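Local atomic coordinates of GphF Dehydratase 1 (Archangium violaceum, PDB entry 6MBF), a protein that probably dehydrates a polyketide intermediate and shifts the resulting double bond while gephyronic acid is being assembled on its polyketide synthase. Residues F8-L12 against R34-L38; R24-V30 against A93-S99; E56-A60 against Y196-P200. All coordinates share one frame; numbering follows the deposited sequence.

Contact 1: F8-L12 against R34-L38; sequences FHPLL and RPAYL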
ATOM      1  N   PHE A   8       1.878  17.631  -8.073  1.00 54.64           N
ATOM      2  CA  PHE A   8       0.447  17.573  -8.347  1.00 40.55           C
ATOM      3  C   PHE A   8      -0.153  16.255  -7.849  1.00 47.76           C
ATOM      4  O   PHE A   8      -1.340  16.183  -7.527  1.00 68.30           O
ATOM      5  CB  PHE A   8       0.177  17.758  -9.840  1.00 45.92           C
ATOM      6  CG  PHE A   8      -1.282  17.737 -10.192  1.00 68.74           C
ATOM      7  CD1 PHE A   8      -2.097  18.817  -9.891  1.00 69.02           C
ATOM      8  CD2 PHE A   8      -1.840  16.636 -10.821  1.00 58.73           C
ATOM      9  CE1 PHE A   8      -3.444  18.800 -10.211  1.00 67.79           C
ATOM     10  CE2 PHE A   8      -3.183  16.611 -11.145  1.00 54.11           C
ATOM     11  CZ  PHE A   8      -3.985  17.695 -10.839  1.00 71.54           C
ATOM     12  N   HIS A   9       0.667  15.205  -7.809  1.00 24.85           N
ATOM     13  CA  HIS A   9       0.277  14.055  -7.002  1.00 23.22           C
ATOM     14  C   HIS A   9       0.917  14.171  -5.624  1.00 18.18           C
ATOM     15  O   HIS A   9       2.083  14.571  -5.518  1.00 21.25           O
ATOM     16  CB  HIS A   9       0.714  12.744  -7.667  1.00 21.41           C
ATOM     17  CG  HIS A   9       0.256  11.507  -6.950  1.00 16.55           C
ATOM     18  ND1 HIS A   9       0.953  10.958  -5.893  1.00 15.49           N
ATOM     19  CD2 HIS A   9      -0.815  10.703  -7.152  1.00 17.37           C
ATOM     20  CE1 HIS A   9       0.328   9.871  -5.474  1.00 16.25           C
ATOM     21  NE2 HIS A   9      -0.750   9.695  -6.217  1.00 17.99           N
ATOM     22  N   PRO A  10       0.203  13.834  -4.543  1.00 20.09           N
ATOM     23  CA  PRO A  10       0.737  14.106  -3.194  1.00 19.09           C
ATOM     24  C   PRO A  10       1.983  13.311  -2.846  1.00 17.75           C
ATOM     25  O   PRO A  10       2.687  13.683  -1.895  1.00 22.82           O
ATOM     26  CB  PRO A  10      -0.429  13.724  -2.265  1.00 27.43           C
ATOM     27  CG  PRO A  10      -1.636  13.652  -3.139  1.00 26.05           C
ATOM     28  CD  PRO A  10      -1.140  13.236  -4.496  1.00 19.15           C
ATOM     29  N   LEU A  11       2.269  12.225  -3.561  1.00 16.58           N
ATOM     30  CA  LEU A  11       3.457  11.411  -3.324  1.00 18.80           C
ATOM     31  C   LEU A  11       4.443  11.432  -4.484  1.00 16.26           C
ATOM     32  O   LEU A  11       5.660  11.504  -4.259  1.00 17.76           O
ATOM     33  CB  LEU A  11       3.027   9.965  -3.037  1.00 14.72           C
ATOM     34  CG  LEU A  11       2.163   9.787  -1.790  1.00 16.46           C
ATOM     35  CD1 LEU A  11       1.513   8.415  -1.830  1.00 19.54           C
ATOM     36  CD2 LEU A  11       3.014   9.951  -0.539  1.00 15.63           C
ATOM     37  N   LEU A  12       3.941  11.373  -5.723  1.00 15.94           N
ATOM     38  CA  LEU A  12       4.796  11.441  -6.904  1.00 19.54           C
ATOM     39  C   LEU A  12       5.473  12.798  -7.036  1.00 23.54           C
ATOM     40  O   LEU A  12       6.602  12.894  -7.536  1.00 24.78           O
ATOM     41  CB  LEU A  12       3.971  11.182  -8.165  1.00 27.55           C
ATOM     42  CG  LEU A  12       3.893   9.805  -8.801  1.00 32.83           C
ATOM     43  CD1 LEU A  12       3.243   9.962 -10.169  1.00 23.22           C
ATOM     44  CD2 LEU A  12       5.264   9.177  -8.920  1.00 22.29           C
ATOM     45  N   ARG A  34       2.970  15.607   5.857  1.00 15.42           N
ATOM     46  CA  ARG A  34       2.281  15.830   4.590  1.00 20.25           C
ATOM     47  C   ARG A  34       2.784  14.856   3.534  1.00 15.10           C
ATOM     48  O   ARG A  34       3.959  14.921   3.158  1.00 16.96           O
ATOM     49  CB  ARG A  34       2.482  17.263   4.090  1.00 24.47           C
ATOM     50  CG  ARG A  34       1.555  17.623   2.929  1.00 28.00           C
ATOM     51  CD  ARG A  34       2.267  18.324   1.780  1.00 40.69           C
ATOM     52  NE  ARG A  34       3.336  17.512   1.194  1.00 57.19           N
ATOM     53  CZ  ARG A  34       3.178  16.629   0.208  1.00 62.15           C
ATOM     54  NH1 ARG A  34       1.983  16.403  -0.331  1.00 35.40           N
ATOM     55  NH2 ARG A  34       4.231  15.959  -0.242  1.00 50.04           N
ATOM     56  N   PRO A  35       1.948  13.925   3.045  1.00 15.39           N
ATOM     57  CA  PRO A  35       0.609  13.590   3.547  1.00 20.33           C
ATOM     58  C   PRO A  35       0.631  13.138   5.005  1.00 15.33           C
ATOM     59  O   PRO A  35       1.590  12.492   5.439  1.00 15.88           O
ATOM     60  CB  PRO A  35       0.164  12.440   2.635  1.00 21.24           C
ATOM     61  CG  PRO A  35       0.955  12.620   1.393  1.00 19.40           C
ATOM     62  CD  PRO A  35       2.289  13.148   1.839  1.00 14.92           C
ATOM     63  N   ALA A  36      -0.418  13.495   5.747  1.00 17.19           N
ATOM     64  CA  ALA A  36      -0.407  13.314   7.198  1.00 24.79           C
ATOM     65  C   ALA A  36      -0.298  11.848   7.602  1.00 21.41           C
ATOM     66  O   ALA A  36       0.262  11.546   8.664  1.00 19.12           O
ATOM     67  CB  ALA A  36      -1.662  13.932   7.809  1.00 25.20           C
ATOM     68  N   TYR A  37      -0.815  10.925   6.784  1.00 16.53           N
ATOM     69  CA  TYR A  37      -0.758   9.515   7.161  1.00 19.82           C
ATOM     70  C   TYR A  37       0.672   8.990   7.212  1.00 16.38           C
ATOM     71  O   TYR A  37       0.908   7.939   7.823  1.00 17.59           O
ATOM     72  CB  TYR A  37      -1.593   8.648   6.201  1.00 16.48           C
ATOM     73  CG  TYR A  37      -0.853   8.226   4.947  1.00 17.53           C
ATOM     74  CD1 TYR A  37      -0.098   7.051   4.916  1.00 17.38           C
ATOM     75  CD2 TYR A  37      -0.916   8.988   3.788  1.00 20.91           C
ATOM     76  CE1 TYR A  37       0.591   6.665   3.773  1.00 17.06           C
ATOM     77  CE2 TYR A  37      -0.239   8.599   2.639  1.00 19.18           C
ATOM     78  CZ  TYR A  37       0.513   7.448   2.638  1.00 18.43           C
ATOM     79  OH  TYR A  37       1.191   7.080   1.500  1.00 19.55           O
ATOM     80  N   LEU A  38       1.616   9.670   6.557  1.00 15.27           N
ATOM     81  CA  LEU A  38       3.026   9.306   6.637  1.00 14.21           C
ATOM     82  C   LEU A  38       3.599   9.478   8.035  1.00 18.49           C
ATOM     83  O   LEU A  38       4.693   8.970   8.295  1.00 21.59           O
ATOM     84  CB  LEU A  38       3.857  10.136   5.653  1.00 17.48           C
ATOM     85  CG  LEU A  38       3.623   9.919   4.152  1.00 16.25           C
ATOM     86  CD1 LEU A  38       4.641  10.737   3.377  1.00 18.67           C
ATOM     87  CD2 LEU A  38       3.706   8.441   3.779  1.00 18.06           C
TER
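Pro10 and Leu11, in the loop leading to strand 14-15, meet Arg34, Pro35 and Tyr37 in the turn that follows strand 23-30: a largely buried loop-to-loop contact, with a two-nitrogen arginine grip beside a small apolar patch. The guanidinium of Arg34 comes end-on to one carbonyl, and its NH1 and NH2 each lie 3.2 Å from Pro10 O. NH1 lies in the carbonyl plane, on a lone pair of Pro10 O, whereas NH2 is tilted 20° from that plane. Both bonds are bent, at 144°, because two donors share one acceptor. NH2 also donates to Thr29 O, tying the guanidinium to strand 23-30. Bends at chi2 and chi3 curl the arginine back, and CD of its own neighbour Pro35 lies against one face of the guanidinium.

Pro35, entered through a cis peptide bond, turns its CG to Pro10 CB at 4.1 Å and to Leu11 CD2 at 3.9 Å. Leu11 and Tyr37 approach from opposite directions, bringing Leu11 CD1 to 3.6 Å from Tyr37 OH, a hydroxyl that is hydrogen-bonded to Thr53. Within 8-12, His9 ND1 accepts from both Leu11 N and Leu12 N, each at 3.0 Å, which fixes the turn behind Pro10. Two loops of the N-terminal hotdog region of a polyketide synthase dehydratase domain are thus joined through one doubly held carbonyl.

Contact 2: R24-V30 against A93-S99; sequences RCFTGTV and ARLRLRS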
ATOM      1  N   ARG A  24      12.139   8.537 -17.717  1.00 20.63           N
ATOM      2  CA  ARG A  24      11.147   9.415 -17.121  1.00 18.17           C
ATOM      3  C   ARG A  24      11.404   9.546 -15.629  1.00 16.65           C
ATOM      4  O   ARG A  24      11.924   8.626 -14.991  1.00 20.23           O
ATOM      5  CB  ARG A  24       9.736   8.867 -17.345  1.00 22.85           C
ATOM      6  CG  ARG A  24       9.494   8.296 -18.737  1.00 33.46           C
ATOM      7  CD  ARG A  24       9.324   9.394 -19.764  1.00 42.55           C
ATOM      8  NE  ARG A  24       8.549   8.948 -20.922  1.00 46.31           N
ATOM      9  CZ  ARG A  24       9.075   8.611 -22.097  1.00 56.07           C
ATOM     10  NH1 ARG A  24      10.386   8.670 -22.281  1.00 50.18           N
ATOM     11  NH2 ARG A  24       8.287   8.222 -23.093  1.00 54.42           N
ATOM     12  N   CYS A  25      10.999  10.680 -15.062  1.00 17.98           N
ATOM     13  CA  CYS A  25      11.292  10.921 -13.656  1.00 19.42           C
ATOM     14  C   CYS A  25      10.255  11.846 -13.037  1.00 22.84           C
ATOM     15  O   CYS A  25       9.878  12.864 -13.629  1.00 20.66           O
ATOM     16  CB  CYS A  25      12.695  11.507 -13.482  1.00 19.54           C
ATOM     17  SG  CYS A  25      13.194  11.760 -11.746  1.00 26.15           S
ATOM     18  N   PHE A  26       9.798  11.474 -11.841  1.00 18.39           N
ATOM     19  CA  PHE A  26       8.984  12.329 -10.992  1.00 18.02           C
ATOM     20  C   PHE A  26       9.768  12.627  -9.719  1.00 18.65           C
ATOM     21  O   PHE A  26      10.527  11.783  -9.231  1.00 20.27           O
ATOM     22  CB  PHE A  26       7.641  11.669 -10.603  1.00 18.34           C
ATOM     23  CG  PHE A  26       6.747  11.327 -11.774  1.00 20.99           C
ATOM     24  CD1 PHE A  26       5.741  12.194 -12.177  1.00 22.35           C
ATOM     25  CD2 PHE A  26       6.893  10.120 -12.443  1.00 22.43           C
ATOM     26  CE1 PHE A  26       4.913  11.871 -13.249  1.00 21.25           C
ATOM     27  CE2 PHE A  26       6.071   9.793 -13.516  1.00 26.01           C
ATOM     28  CZ  PHE A  26       5.077  10.672 -13.912  1.00 23.66           C
ATOM     29  N   THR A  27       9.574  13.817  -9.166  1.00 18.32           N
ATOM     30  CA  THR A  27      10.197  14.098  -7.880  1.00 17.94           C
ATOM     31  C   THR A  27       9.306  15.013  -7.056  1.00 25.14           C
ATOM     32  O   THR A  27       8.559  15.840  -7.588  1.00 24.14           O
ATOM     33  CB  THR A  27      11.590  14.718  -8.044  1.00 23.95           C
ATOM     34  OG1 THR A  27      12.259  14.719  -6.777  1.00 39.31           O
ATOM     35  CG2 THR A  27      11.477  16.145  -8.550  1.00 24.18           C
ATOM     36  N   GLY A  28       9.397  14.853  -5.741  1.00 22.59           N
ATOM     37  CA  GLY A  28       8.655  15.701  -4.834  1.00 27.81           C
ATOM     38  C   GLY A  28       9.299  15.636  -3.470  1.00 24.89           C
ATOM     39  O   GLY A  28      10.338  15.001  -3.278  1.00 25.61           O
ATOM     40  N   THR A  29       8.665  16.317  -2.523  1.00 18.61           N
ATOM     41  CA  THR A  29       9.082  16.323  -1.133  1.00 20.93           C
ATOM     42  C   THR A  29       7.911  15.893  -0.267  1.00 17.00           C
ATOM     43  O   THR A  29       6.781  16.344  -0.473  1.00 24.44           O
ATOM     44  CB  THR A  29       9.568  17.715  -0.711  1.00 26.84           C
ATOM     45  OG1 THR A  29      10.727  18.069  -1.479  1.00 33.59           O
ATOM     46  CG2 THR A  29       9.915  17.738   0.762  1.00 25.22           C
ATOM     47  N   VAL A  30       8.178  15.011   0.696  1.00 19.26           N
ATOM     48  CA  VAL A  30       7.175  14.609   1.673  1.00 17.80           C
ATOM     49  C   VAL A  30       7.763  14.772   3.070  1.00 19.19           C
ATOM     50  O   VAL A  30       8.971  14.922   3.249  1.00 20.80           O
ATOM     51  CB  VAL A  30       6.698  13.153   1.461  1.00 18.36           C
ATOM     52  CG1 VAL A  30       6.089  12.977   0.057  1.00 20.39           C
ATOM     53  CG2 VAL A  30       7.842  12.187   1.696  1.00 20.88           C
ATOM     54  N   ALA A  93      11.771  14.818   3.309  1.00 17.62           N
ATOM     55  CA  ALA A  93      12.550  13.881   2.516  1.00 16.85           C
ATOM     56  C   ALA A  93      12.180  14.048   1.053  1.00 19.37           C
ATOM     57  O   ALA A  93      10.997  14.171   0.716  1.00 19.43           O
ATOM     58  CB  ALA A  93      12.297  12.430   2.943  1.00 23.85           C
ATOM     59  N   ARG A  94      13.190  14.059   0.190  1.00 18.00           N
ATOM     60  CA  ARG A  94      12.966  14.029  -1.250  1.00 22.52           C
ATOM     61  C   ARG A  94      12.555  12.626  -1.677  1.00 20.53           C
ATOM     62  O   ARG A  94      13.162  11.644  -1.250  1.00 21.85           O
ATOM     63  CB  ARG A  94      14.233  14.437  -2.000  1.00 22.34           C
ATOM     64  CG  ARG A  94      14.759  15.822  -1.666  1.00 42.72           C
ATOM     65  CD  ARG A  94      13.722  16.899  -1.929  1.00 51.50           C
ATOM     66  NE  ARG A  94      13.127  16.767  -3.255  1.00 52.09           N
ATOM     67  CZ  ARG A  94      13.638  17.297  -4.361  1.00 57.80           C
ATOM     68  NH1 ARG A  94      14.762  17.999  -4.306  1.00 45.89           N
ATOM     69  NH2 ARG A  94      13.024  17.122  -5.523  1.00 60.65           N
ATOM     70  N   LEU A  95      11.524  12.537  -2.515  1.00 19.14           N
ATOM     71  CA  LEU A  95      11.062  11.283  -3.097  1.00 20.77           C
ATOM     72  C   LEU A  95      11.229  11.341  -4.606  1.00 22.21           C
ATOM     73  O   LEU A  95      11.019  12.391  -5.221  1.00 24.94           O
ATOM     74  CB  LEU A  95       9.595  11.010  -2.781  1.00 33.69           C
ATOM     75  CG  LEU A  95       9.188  10.367  -1.465  1.00 28.33           C
ATOM     76  CD1 LEU A  95       7.744   9.916  -1.593  1.00 16.94           C
ATOM     77  CD2 LEU A  95      10.090   9.200  -1.118  1.00 27.73           C
ATOM     78  N   ARG A  96      11.582  10.206  -5.204  1.00 18.54           N
ATOM     79  CA  ARG A  96      11.822  10.148  -6.639  1.00 19.12           C
ATOM     80  C   ARG A  96      11.320   8.822  -7.177  1.00 20.40           C
ATOM     81  O   ARG A  96      11.638   7.772  -6.618  1.00 19.68           O
ATOM     82  CB  ARG A  96      13.315  10.305  -6.950  1.00 19.60           C
ATOM     83  CG  ARG A  96      13.686  10.227  -8.426  1.00 24.34           C
ATOM     84  CD  ARG A  96      15.204  10.286  -8.611  1.00 23.80           C
ATOM     85  NE  ARG A  96      15.849   9.027  -8.237  1.00 19.90           N
ATOM     86  CZ  ARG A  96      17.160   8.869  -8.073  1.00 22.93           C
ATOM     87  NH1 ARG A  96      17.987   9.895  -8.245  1.00 28.99           N
ATOM     88  NH2 ARG A  96      17.645   7.687  -7.731  1.00 22.91           N
ATOM     89  N   LEU A  97      10.529   8.871  -8.245  1.00 18.73           N
ATOM     90  CA  LEU A  97      10.205   7.683  -9.024  1.00 14.94           C
ATOM     91  C   LEU A  97      10.799   7.879 -10.409  1.00 17.12           C
ATOM     92  O   LEU A  97      10.481   8.859 -11.090  1.00 20.08           O
ATOM     93  CB  LEU A  97       8.696   7.443  -9.101  1.00 20.62           C
ATOM     94  CG  LEU A  97       8.256   6.145  -9.803  1.00 15.71           C
ATOM     95  CD1 LEU A  97       6.904   5.660  -9.245  1.00 16.90           C
ATOM     96  CD2 LEU A  97       8.162   6.278 -11.339  1.00 15.49           C
ATOM     97  N   ARG A  98      11.654   6.954 -10.818  1.00 18.00           N
ATOM     98  CA  ARG A  98      12.238   6.980 -12.147  1.00 17.62           C
ATOM     99  C   ARG A  98      11.798   5.734 -12.900  1.00 23.77           C
ATOM    100  O   ARG A  98      11.573   4.674 -12.308  1.00 19.97           O
ATOM    101  CB  ARG A  98      13.770   7.074 -12.086  1.00 17.62           C
ATOM    102  CG  ARG A  98      14.470   5.843 -11.564  1.00 25.50           C
ATOM    103  CD  ARG A  98      15.960   6.105 -11.365  1.00 24.70           C
ATOM    104  NE  ARG A  98      16.692   4.871 -11.085  1.00 29.95           N
ATOM    105  CZ  ARG A  98      17.955   4.845 -10.675  1.00 42.41           C
ATOM    106  NH1 ARG A  98      18.608   5.983 -10.496  1.00 30.06           N
ATOM    107  NH2 ARG A  98      18.561   3.688 -10.439  1.00 47.02           N
ATOM    108  N   SER A  99      11.676   5.870 -14.212  1.00 19.06           N
ATOM    109  CA  SER A  99      11.128   4.809 -15.037  1.00 16.95           C
ATOM    110  C   SER A  99      11.864   4.777 -16.365  1.00 23.25           C
ATOM    111  O   SER A  99      12.221   5.825 -16.908  1.00 25.29           O
ATOM    112  CB  SER A  99       9.628   5.017 -15.281  1.00 22.31           C
ATOM    113  OG  SER A  99       9.086   3.965 -16.055  1.00 36.05           O
TER
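Arg24 to Val30 pairs with Ser99 to Ala93, running antiparallel residue for residue, with the short segments inclined at 152° between their N-to-C directions. Arg24-Ser99, Phe26-Leu97, Gly28-Leu95 and Val30-Ala93 are the hydrogen-bonded pairs, each closed by two backbone bonds; Phe26 N to Leu97 O, for example, measures 2.8 Å. Between them come the non-hydrogen-bonded pairs Cys25-Arg98, Thr27-Arg96 and Thr29-Arg94.

One face adds polar side-chain bonds to this frame. Thr27 OG1, carried anti to its own N (chi1 -168°), reaches over to donate to Leu95 O at 3.1 Å, an oxygen that already accepts from Gly28 N. Arg94, bent at chi2 and chi3, folds across to the partner strand. Its NE makes a long, weak but straight bond to Gly28 O (3.3 Å), which lies at the guanidinium edge, and its NH2 makes a weak, badly angled one to Thr27 OG1 (2.8 Å). Farther along, Cys25 SG rests on the aliphatic part of Arg96, 3.7 Å from Arg96 CG.

The other face is largely apolar between Phe26 and Val30. Phe26 and Leu97 lie side by side, pointing the same way, with Phe26 CD2 to Leu97 CD2 at 4.2 Å; Val30 CG1 meets Leu95 CD1 at 3.9 Å, these two side chains crossing at about a right angle.

Outside the pair, Glu117 and Trp120 hold the Arg96 guanidinium by a salt bridge and a cation-pi contact, and Glu105 on strand 103-109 pairs with Arg98. Leu65 packs on Phe26 and Ala61 on Leu97, both from helix 52-65. A curved antiparallel sheet laid against a central helix in this way is the signature of the hotdog fold.

Contact 3: E56-A60 against Y196-P200; sequences EMALA and YELHP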
ATOM      1  N   GLU A  56       0.921   2.987  -4.570  1.00 13.66           N
ATOM      2  CA  GLU A  56       0.183   4.133  -5.096  1.00 13.64           C
ATOM      3  C   GLU A  56       1.044   4.949  -6.056  1.00 14.05           C
ATOM      4  O   GLU A  56       0.582   5.349  -7.130  1.00 13.88           O
ATOM      5  CB  GLU A  56      -0.334   5.020  -3.955  1.00 16.18           C
ATOM      6  CG  GLU A  56      -0.794   6.423  -4.417  1.00 15.09           C
ATOM      7  CD  GLU A  56      -1.979   6.413  -5.388  1.00 16.60           C
ATOM      8  OE1 GLU A  56      -2.631   5.362  -5.600  1.00 18.22           O
ATOM      9  OE2 GLU A  56      -2.269   7.488  -5.950  1.00 15.45           O
ATOM     10  N   MET A  57       2.296   5.215  -5.680  1.00 16.67           N
ATOM     11  CA  MET A  57       3.179   5.960  -6.570  1.00 14.36           C
ATOM     12  C   MET A  57       3.316   5.259  -7.918  1.00 15.98           C
ATOM     13  O   MET A  57       3.299   5.909  -8.971  1.00 15.23           O
ATOM     14  CB  MET A  57       4.537   6.145  -5.910  1.00 15.19           C
ATOM     15  CG  MET A  57       4.487   7.098  -4.713  1.00 13.75           C
ATOM     16  SD  MET A  57       6.034   7.149  -3.788  1.00 16.35           S
ATOM     17  CE  MET A  57       7.100   8.008  -4.949  1.00 19.05           C
ATOM     18  N   ALA A  58       3.417   3.928  -7.905  1.00 13.55           N
ATOM     19  CA  ALA A  58       3.552   3.178  -9.151  1.00 13.64           C
ATOM     20  C   ALA A  58       2.268   3.219  -9.976  1.00 15.53           C
ATOM     21  O   ALA A  58       2.322   3.380 -11.202  1.00 15.85           O
ATOM     22  CB  ALA A  58       3.960   1.737  -8.854  1.00 13.55           C
ATOM     23  N   LEU A  59       1.108   3.068  -9.331  1.00 14.64           N
ATOM     24  CA  LEU A  59      -0.154   3.191 -10.060  1.00 14.31           C
ATOM     25  C   LEU A  59      -0.304   4.579 -10.657  1.00 18.56           C
ATOM     26  O   LEU A  59      -0.750   4.732 -11.803  1.00 14.98           O
ATOM     27  CB  LEU A  59      -1.335   2.894  -9.132  1.00 12.75           C
ATOM     28  CG  LEU A  59      -1.481   1.469  -8.620  1.00 11.88           C
ATOM     29  CD1 LEU A  59      -2.380   1.485  -7.398  1.00 13.38           C
ATOM     30  CD2 LEU A  59      -2.051   0.552  -9.719  1.00 16.18           C
ATOM     31  N   ALA A  60       0.072   5.603  -9.891  1.00 14.47           N
ATOM     32  CA  ALA A  60      -0.018   6.976 -10.362  1.00 13.79           C
ATOM     33  C   ALA A  60       0.939   7.214 -11.521  1.00 15.66           C
ATOM     34  O   ALA A  60       0.587   7.897 -12.489  1.00 16.58           O
ATOM     35  CB  ALA A  60       0.257   7.939  -9.204  1.00 16.87           C
ATOM     36  N   TYR A 196      -5.623  10.578  -5.181  1.00 17.54           N
ATOM     37  CA  TYR A 196      -4.915   9.311  -5.296  1.00 16.09           C
ATOM     38  C   TYR A 196      -5.613   8.400  -6.296  1.00 14.14           C
ATOM     39  O   TYR A 196      -6.836   8.452  -6.467  1.00 17.16           O
ATOM     40  CB  TYR A 196      -4.844   8.574  -3.944  1.00 18.26           C
ATOM     41  CG  TYR A 196      -4.057   9.285  -2.870  1.00 16.72           C
ATOM     42  CD1 TYR A 196      -2.668   9.235  -2.843  1.00 17.96           C
ATOM     43  CD2 TYR A 196      -4.706  10.003  -1.873  1.00 18.03           C
ATOM     44  CE1 TYR A 196      -1.940   9.893  -1.839  1.00 18.53           C
ATOM     45  CE2 TYR A 196      -4.000  10.654  -0.875  1.00 17.56           C
ATOM     46  CZ  TYR A 196      -2.617  10.598  -0.860  1.00 21.54           C
ATOM     47  OH  TYR A 196      -1.911  11.246   0.132  1.00 18.46           O
ATOM     48  N   GLU A 197      -4.837   7.523  -6.932  1.00 14.20           N
ATOM     49  CA  GLU A 197      -5.472   6.463  -7.698  1.00 14.87           C
ATOM     50  C   GLU A 197      -6.212   5.515  -6.767  1.00 17.71           C
ATOM     51  O   GLU A 197      -7.406   5.253  -6.951  1.00 19.44           O
ATOM     52  CB  GLU A 197      -4.438   5.720  -8.541  1.00 17.48           C
ATOM     53  CG  GLU A 197      -3.481   6.652  -9.303  1.00 16.39           C
ATOM     54  CD  GLU A 197      -4.191   7.488 -10.376  1.00 20.89           C
ATOM     55  OE1 GLU A 197      -3.588   8.457 -10.887  1.00 25.03           O
ATOM     56  OE2 GLU A 197      -5.351   7.194 -10.702  1.00 22.41           O
ATOM     57  N   LEU A 198      -5.520   5.006  -5.748  1.00 15.90           N
ATOM     58  CA  LEU A 198      -6.142   4.236  -4.671  1.00 12.96           C
ATOM     59  C   LEU A 198      -5.545   4.730  -3.363  1.00 13.09           C
ATOM     60  O   LEU A 198      -4.344   4.559  -3.126  1.00 16.91           O
ATOM     61  CB  LEU A 198      -5.901   2.740  -4.847  1.00 14.70           C
ATOM     62  CG  LEU A 198      -6.576   1.863  -3.798  1.00 19.92           C
ATOM     63  CD1 LEU A 198      -8.094   2.004  -3.868  1.00 20.90           C
ATOM     64  CD2 LEU A 198      -6.166   0.430  -3.988  1.00 18.69           C
ATOM     65  N   HIS A 199      -6.369   5.348  -2.520  1.00 15.76           N
ATOM     66  CA  HIS A 199      -5.842   5.982  -1.324  1.00 16.09           C
ATOM     67  C   HIS A 199      -5.001   4.991  -0.516  1.00 14.61           C
ATOM     68  O   HIS A 199      -5.476   3.888  -0.207  1.00 13.80           O
ATOM     69  CB  HIS A 199      -6.975   6.539  -0.457  1.00 15.68           C
ATOM     70  CG  HIS A 199      -6.523   7.613   0.479  1.00 20.10           C
ATOM     71  ND1 HIS A 199      -5.514   7.416   1.397  1.00 19.25           N
ATOM     72  CD2 HIS A 199      -6.922   8.899   0.625  1.00 19.69           C
ATOM     73  CE1 HIS A 199      -5.309   8.537   2.068  1.00 19.62           C
ATOM     74  NE2 HIS A 199      -6.146   9.453   1.614  1.00 20.49           N
ATOM     75  N   PRO A 200      -3.751   5.324  -0.195  1.00 13.70           N
ATOM     76  CA  PRO A 200      -2.945   4.426   0.654  1.00 15.80           C
ATOM     77  C   PRO A 200      -3.651   3.998   1.924  1.00 12.94           C
ATOM     78  O   PRO A 200      -3.484   2.850   2.351  1.00 15.69           O
ATOM     79  CB  PRO A 200      -1.697   5.266   0.949  1.00 14.90           C
ATOM     80  CG  PRO A 200      -1.560   6.143  -0.273  1.00 20.88           C
ATOM     81  CD  PRO A 200      -2.967   6.470  -0.691  1.00 15.43           C
TER
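Glu56 and the backbone of Glu197 and Leu198 provide the polar part of this contact, a carboxylate received by two consecutive amides. Leu198 N donates to Glu56 OE1 at 2.9 Å, almost perfectly straight at 177°, and Glu197 N donates to Glu56 OE2 at 2.7 Å. Both amides meet the carboxylate on its syn side, so it bridges the turn with one oxygen to each N-H. Glu56 gets there with CG anti to the backbone N (chi1 165°) and a bend at chi2 that swings the carboxylate across the turn. OE2 takes a further bond from His9 NE2; three N-H groups thus hold this buried acid, which would be expected to stabilise its charged form.

The ring plane of Tyr196 stands 75° from that of the carboxylate, and Glu56 OE2 sits at the ring edge, 3.6 Å from Tyr196 CD1. Pro200 CD covers part of one face of the same ring.

Glu56 CB makes an apolar contact with Pro200 CG at 4.0 Å, and the methylene CG of Glu197 lies 3.6 Å from Ala60 CA. The Glu197 carboxylate itself is held by salt bridges to Arg64 and Arg237.

His199 caps the start of helix 200-214 through Ala201 N, and with Pro200 it opens a His-Pro sequence like that which begins the HPxxxD motif of related dehydratases. The turn leads into helix 200-214 and lies against helix 52-65, with Leu74 of strand 73-81 packing on both Leu59 and Glu197.

In the fold
The three contacts lie close together: the centres of contact 1 and contact 2 are about 12 Å apart, those of contact 1 and contact 3 about 10 Å, and those of contact 2 and contact 3 about 14 Å. Contacts 1 and 2 interleave along the chain within the N-terminal hotdog, contact 1 closing first. Contact 3 opens later, on helix 52-65, and reaches the second hotdog region. That helix is common ground: contact 2 packs against it, with Leu97 CD1 by Met57 O, and loop 8-12 touches it too. Loops 8-12 and 34-38 also meet segment 196-200, so contacts 1 and 3 join the two halves of a double hotdog, at whose interface related dehydratases have their active site.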